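Long-range contacts in putative uncharacterized protein ECU08_1170 (Encephalitozoon cuniculi, PDB 3Q87), which probably activates a partner methyltransferase that modifies the translation termination factor eRF1, binding it as a small zinc-containing subunit: residues K12-M17 with D103-I108; L107-K112 with V119-S124. All coordinates share one frame; numbering follows the deposited sequence.

Interaction 1 (K12-M17 with D103-I108); sequences KRCSFM and DMCGLI. With ZN (zinc ion), chain C.
Arg13 lays its side chain against Cys105, CD and NH1 both resting on the cysteine, at the rim of a zinc site built from two CxxC knuckles. Cys14 closes the first knuckle and Cys105 the second. The zinc ion joins the two loops, with Cys14 SG at 2.4 Å and Cys105 SG at 2.3 Å from the metal, and Cys11 and Cys102 complete the four-cysteine site. Such paired knuckles at the ends of beta strands are characteristic of zinc-ribbon proteins, and here they tie the loop before strand 20-24 to the turn between strands 98-102 and 108-112.

The thiolate of Cys105 is gripped by more than the metal. Arg13 NH1 donates to Cys105 SG over 3.3 Å, and the sulfur lies close to the guanidinium plane. From within its own loop Leu107 N also points at this SG, at 3.4 Å and with a fairly straight 160° angle at the hydrogen. Two N-H groups on a metal-bound sulfur would be expected to draw off some of its negative charge. The bend of Arg13 at chi3 (-80°) turns the guanidinium back over the second knuckle, where Leu107 CD1 lies over one face; its NH2 forms a salt bridge with Glu123.

Away from the thiolates, apolar contacts add to the join. Lys12 and Leu107 cross at about a right angle, the CG methylene meeting the CD2 methyl, while the extended lysine chain carries NZ on to Thr118 O. Phe16 and Met104 add a further contact at the surface. Cys14 CB sits over one face of the Phe16 ring, offset toward its rim. The folded Met104 chain approaches the same ring obliquely, bringing Met104 CG to 4.1 Å from Phe16 CE1.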
# COMPACT_ATOMS: atom_id res chain seq x y z
N LYS A 12 -8.44 -2.93 -10.50
CA LYS A 12 -9.13 -1.74 -10.04
C LYS A 12 -10.47 -1.55 -10.77
O LYS A 12 -11.22 -0.63 -10.45
CB LYS A 12 -8.25 -0.51 -10.21
CG LYS A 12 -8.09 -0.08 -11.66
CD LYS A 12 -7.31 1.22 -11.76
CE LYS A 12 -7.00 1.55 -13.21
NZ LYS A 12 -6.19 2.80 -13.29
N ARG A 13 -10.74 -2.42 -11.73
CA ARG A 13 -11.95 -2.32 -12.54
C ARG A 13 -13.00 -3.36 -12.12
O ARG A 13 -14.17 -3.04 -11.94
CB ARG A 13 -11.60 -2.50 -14.02
CG ARG A 13 -12.81 -2.87 -14.86
CD ARG A 13 -12.38 -3.49 -16.17
NE ARG A 13 -11.98 -2.46 -17.10
CZ ARG A 13 -11.07 -2.59 -18.06
NH1 ARG A 13 -10.43 -3.74 -18.22
NH2 ARG A 13 -10.81 -1.56 -18.85
N CYS A 14 -12.57 -4.61 -11.98
CA CYS A 14 -13.45 -5.66 -11.47
C CYS A 14 -13.87 -5.37 -10.03
O CYS A 14 -13.05 -5.00 -9.19
CB CYS A 14 -12.81 -7.04 -11.63
SG CYS A 14 -12.55 -7.51 -13.37
N SER A 15 -15.15 -5.52 -9.74
CA SER A 15 -15.71 -5.16 -8.44
C SER A 15 -15.68 -6.36 -7.50
O SER A 15 -16.26 -6.33 -6.42
CB SER A 15 -17.15 -4.71 -8.63
OG SER A 15 -17.85 -5.68 -9.38
N PHE A 16 -15.00 -7.41 -7.92
CA PHE A 16 -14.83 -8.61 -7.11
C PHE A 16 -13.38 -9.04 -7.25
O PHE A 16 -12.72 -8.64 -8.21
CB PHE A 16 -15.75 -9.73 -7.62
CG PHE A 16 -15.70 -9.92 -9.12
CD1 PHE A 16 -15.06 -11.02 -9.68
CD2 PHE A 16 -16.26 -8.98 -9.97
CE1 PHE A 16 -15.00 -11.18 -11.06
CE2 PHE A 16 -16.21 -9.13 -11.34
CZ PHE A 16 -15.58 -10.24 -11.89
N MET A 17 -12.89 -9.84 -6.31
CA MET A 17 -11.54 -10.38 -6.42
C MET A 17 -11.39 -11.22 -7.68
O MET A 17 -12.29 -11.98 -8.04
CB MET A 17 -11.18 -11.25 -5.21
CG MET A 17 -10.66 -10.51 -3.99
SD MET A 17 -9.21 -9.47 -4.28
CE MET A 17 -10.03 -7.90 -4.49
N ASP A 103 -7.04 -11.73 -14.61
CA ASP A 103 -7.47 -12.88 -15.39
C ASP A 103 -8.91 -12.76 -15.88
O ASP A 103 -9.31 -13.48 -16.78
CB ASP A 103 -7.28 -14.19 -14.62
CG ASP A 103 -8.21 -14.31 -13.41
OD1 ASP A 103 -8.85 -13.31 -13.04
OD2 ASP A 103 -8.31 -15.42 -12.84
N MET A 104 -9.69 -11.84 -15.31
CA MET A 104 -11.08 -11.70 -15.71
C MET A 104 -11.32 -10.65 -16.79
O MET A 104 -12.06 -10.90 -17.75
CB MET A 104 -11.99 -11.43 -14.51
CG MET A 104 -12.06 -12.59 -13.52
SD MET A 104 -12.90 -14.06 -14.16
CE MET A 104 -14.48 -13.31 -14.60
N CYS A 105 -10.72 -9.47 -16.65
CA CYS A 105 -10.96 -8.41 -17.62
C CYS A 105 -9.73 -8.10 -18.47
O CYS A 105 -9.81 -7.29 -19.39
CB CYS A 105 -11.44 -7.14 -16.93
SG CYS A 105 -10.09 -6.27 -16.11
N GLY A 106 -8.61 -8.74 -18.17
CA GLY A 106 -7.38 -8.51 -18.94
C GLY A 106 -6.65 -7.19 -18.71
O GLY A 106 -5.68 -6.90 -19.38
N LEU A 107 -7.13 -6.37 -17.78
CA LEU A 107 -6.42 -5.14 -17.42
C LEU A 107 -4.97 -5.44 -17.02
O LEU A 107 -4.70 -6.39 -16.29
CB LEU A 107 -7.13 -4.43 -16.27
CG LEU A 107 -6.59 -3.06 -15.88
CD1 LEU A 107 -7.01 -2.03 -16.92
CD2 LEU A 107 -7.09 -2.65 -14.50
N ILE A 108 -4.05 -4.61 -17.50
CA ILE A 108 -2.62 -4.80 -17.27
C ILE A 108 -2.00 -3.68 -16.44
O ILE A 108 -2.13 -2.51 -16.78
CB ILE A 108 -1.83 -4.77 -18.59
CG1 ILE A 108 -2.33 -5.84 -19.56
CG2 ILE A 108 -0.35 -4.92 -18.31
CD1 ILE A 108 -2.02 -7.22 -19.14
ZN ZN C . -10.21 -7.04 -13.90

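Interaction 2 (L107-K112 with V119-S124); sequences LIYPIK and VDTVES
A single antiparallel bridge fastens the C-terminal tail to strand 108-112 of the zinc-ribbon sheet, the chain running on past strand 115-117 along the same edge of strand 108-112. Ile108 and Val122 form a hydrogen-bonded pair: Ile108 N gives to Val122 O at 2.8 Å, and Val122 N returns to Ile108 O at 3.1 Å. The bridge thus extends the pairing of strand 108-112 beyond the end of strand 115-117, using residues of an otherwise irregular tail.

Ile108, Pro110, Val122 and Ser124 meet on one face of this bridge, and Leu107, Tyr109, Thr121 and Glu123 on the other. On the first, Ile108 and Val122 meet through their branch carbons, CB to CB at 3.7 Å, and Val122 CG2 leans obliquely against Pro110 CG. With CG1 placed beside its backbone N (chi1 -58°), Ile108 extends toward the tail's end, where CG1 and CD1 both touch Ser124 CB. The serine hydroxyl itself reaches Gly106 O, giving the tail a further polar hold on the zinc loop.

On the second face, Leu107 CD1 is met by both Thr121 OG1 and Glu123 OE2, each at 3.6 Å, though the strongest polar partner of the carboxylate is Arg13, in a salt bridge. Tyr109 and Thr121 run side by side in the same direction, and Tyr109 OH goes on to bond Lys10 O. Close by, Asp120 forms a salt bridge with Arg67 of the N6 adenine specific DNA methylase chain and Tyr109 packs on Ser73 of that chain, so this end of the contact borders the heterodimer interface. Thr121 CG2 fits against the edge of the tyrosine ring, in its plane, 3.7 Å from Tyr109 CD1.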
# COMPACT_ATOMS: atom_id res chain seq x y z
N LEU A 107 -7.13 -6.37 -17.78
CA LEU A 107 -6.42 -5.14 -17.42
C LEU A 107 -4.97 -5.44 -17.02
O LEU A 107 -4.70 -6.39 -16.29
CB LEU A 107 -7.13 -4.43 -16.27
CG LEU A 107 -6.59 -3.06 -15.88
CD1 LEU A 107 -7.01 -2.03 -16.92
CD2 LEU A 107 -7.09 -2.65 -14.50
N ILE A 108 -4.05 -4.61 -17.50
CA ILE A 108 -2.62 -4.80 -17.27
C ILE A 108 -2.00 -3.68 -16.44
O ILE A 108 -2.13 -2.51 -16.78
CB ILE A 108 -1.83 -4.77 -18.59
CG1 ILE A 108 -2.33 -5.84 -19.56
CG2 ILE A 108 -0.35 -4.92 -18.31
CD1 ILE A 108 -2.02 -7.22 -19.14
N TYR A 109 -1.31 -4.07 -15.37
CA TYR A 109 -0.46 -3.18 -14.59
C TYR A 109 1.01 -3.43 -14.97
O TYR A 109 1.59 -4.44 -14.59
CB TYR A 109 -0.61 -3.45 -13.09
CG TYR A 109 -1.97 -3.22 -12.45
CD1 TYR A 109 -2.88 -2.32 -12.98
CD2 TYR A 109 -2.30 -3.87 -11.27
CE1 TYR A 109 -4.10 -2.11 -12.38
CE2 TYR A 109 -3.53 -3.67 -10.65
CZ TYR A 109 -4.42 -2.78 -11.20
OH TYR A 109 -5.61 -2.58 -10.58
N PRO A 110 1.62 -2.50 -15.69
CA PRO A 110 3.05 -2.69 -15.97
C PRO A 110 3.85 -2.63 -14.68
O PRO A 110 3.45 -1.97 -13.73
CB PRO A 110 3.40 -1.48 -16.85
CG PRO A 110 2.07 -0.99 -17.38
CD PRO A 110 1.09 -1.26 -16.29
N ILE A 111 4.96 -3.34 -14.65
CA ILE A 111 5.92 -3.24 -13.57
C ILE A 111 7.18 -2.67 -14.22
O ILE A 111 7.73 -3.28 -15.13
CB ILE A 111 6.19 -4.61 -12.92
CG1 ILE A 111 4.91 -5.16 -12.27
CG2 ILE A 111 7.34 -4.53 -11.91
CD1 ILE A 111 4.97 -6.65 -11.95
N LYS A 112 7.60 -1.49 -13.77
CA LYS A 112 8.68 -0.77 -14.41
C LYS A 112 9.64 -0.21 -13.36
O LYS A 112 9.25 0.60 -12.53
CB LYS A 112 8.09 0.36 -15.27
CG LYS A 112 9.11 1.25 -15.95
CD LYS A 112 8.42 2.45 -16.59
CE LYS A 112 9.41 3.54 -16.99
NZ LYS A 112 8.70 4.79 -17.43
N VAL A 119 -1.99 3.15 -12.53
CA VAL A 119 -2.71 4.32 -13.01
C VAL A 119 -2.72 4.30 -14.52
O VAL A 119 -3.77 4.35 -15.13
CB VAL A 119 -2.08 5.65 -12.51
CG1 VAL A 119 -2.87 6.86 -13.03
CG2 VAL A 119 -2.02 5.67 -10.99
N ASP A 120 -1.54 4.21 -15.13
CA ASP A 120 -1.42 4.15 -16.58
C ASP A 120 -1.43 2.69 -17.04
O ASP A 120 -0.38 2.06 -17.17
CB ASP A 120 -0.17 4.88 -17.07
CG ASP A 120 -0.21 6.37 -16.75
OD1 ASP A 120 -1.31 6.96 -16.74
OD2 ASP A 120 0.87 6.97 -16.52
N THR A 121 -2.63 2.17 -17.25
CA THR A 121 -2.81 0.76 -17.51
C THR A 121 -2.84 0.44 -19.01
O THR A 121 -2.92 1.32 -19.85
CB THR A 121 -4.10 0.26 -16.87
OG1 THR A 121 -5.19 1.10 -17.28
CG2 THR A 121 -3.97 0.30 -15.36
N VAL A 122 -2.79 -0.86 -19.31
CA VAL A 122 -2.90 -1.36 -20.67
C VAL A 122 -4.07 -2.34 -20.73
O VAL A 122 -4.33 -3.04 -19.76
CB VAL A 122 -1.61 -2.10 -21.08
CG1 VAL A 122 -1.63 -2.45 -22.55
CG2 VAL A 122 -0.39 -1.26 -20.77
N GLU A 123 -4.77 -2.38 -21.85
CA GLU A 123 -5.79 -3.40 -22.09
C GLU A 123 -5.21 -4.55 -22.90
O GLU A 123 -4.39 -4.34 -23.79
CB GLU A 123 -6.95 -2.81 -22.87
CG GLU A 123 -7.64 -1.64 -22.19
CD GLU A 123 -8.29 -2.04 -20.89
OE1 GLU A 123 -8.59 -3.24 -20.71
OE2 GLU A 123 -8.51 -1.15 -20.04
N SER A 124 -5.65 -5.77 -22.62
CA SER A 124 -5.13 -6.92 -23.34
C SER A 124 -6.25 -7.72 -23.98
O SER A 124 -5.99 -8.65 -24.74
CB SER A 124 -4.34 -7.84 -22.40
OG SER A 124 -5.20 -8.55 -21.53

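How the interactions relate
Both contacts serve the zinc ribbon and share Leu107 and Ile108, where the second knuckle runs into strand 108-112. Interaction 1 is a surface contact without regular structure, held by metal-sulfur bonds with a hydrogen bond to one thiolate. Interaction 2 is partly buried and relies on paired backbone bonds backed by aliphatic packing. Leu107 serves both, its CD2 branch meeting Lys12, while CD1 lies between the Arg13 guanidinium and the tail's Thr121 and Glu123. Polar links also join them: Arg13 NH2 and Glu123 OE2 form a salt bridge at 2.6 Å, and Gly106 O and Ser124 OG a probable hydrogen bond, tying the C-terminal tail to both knuckles.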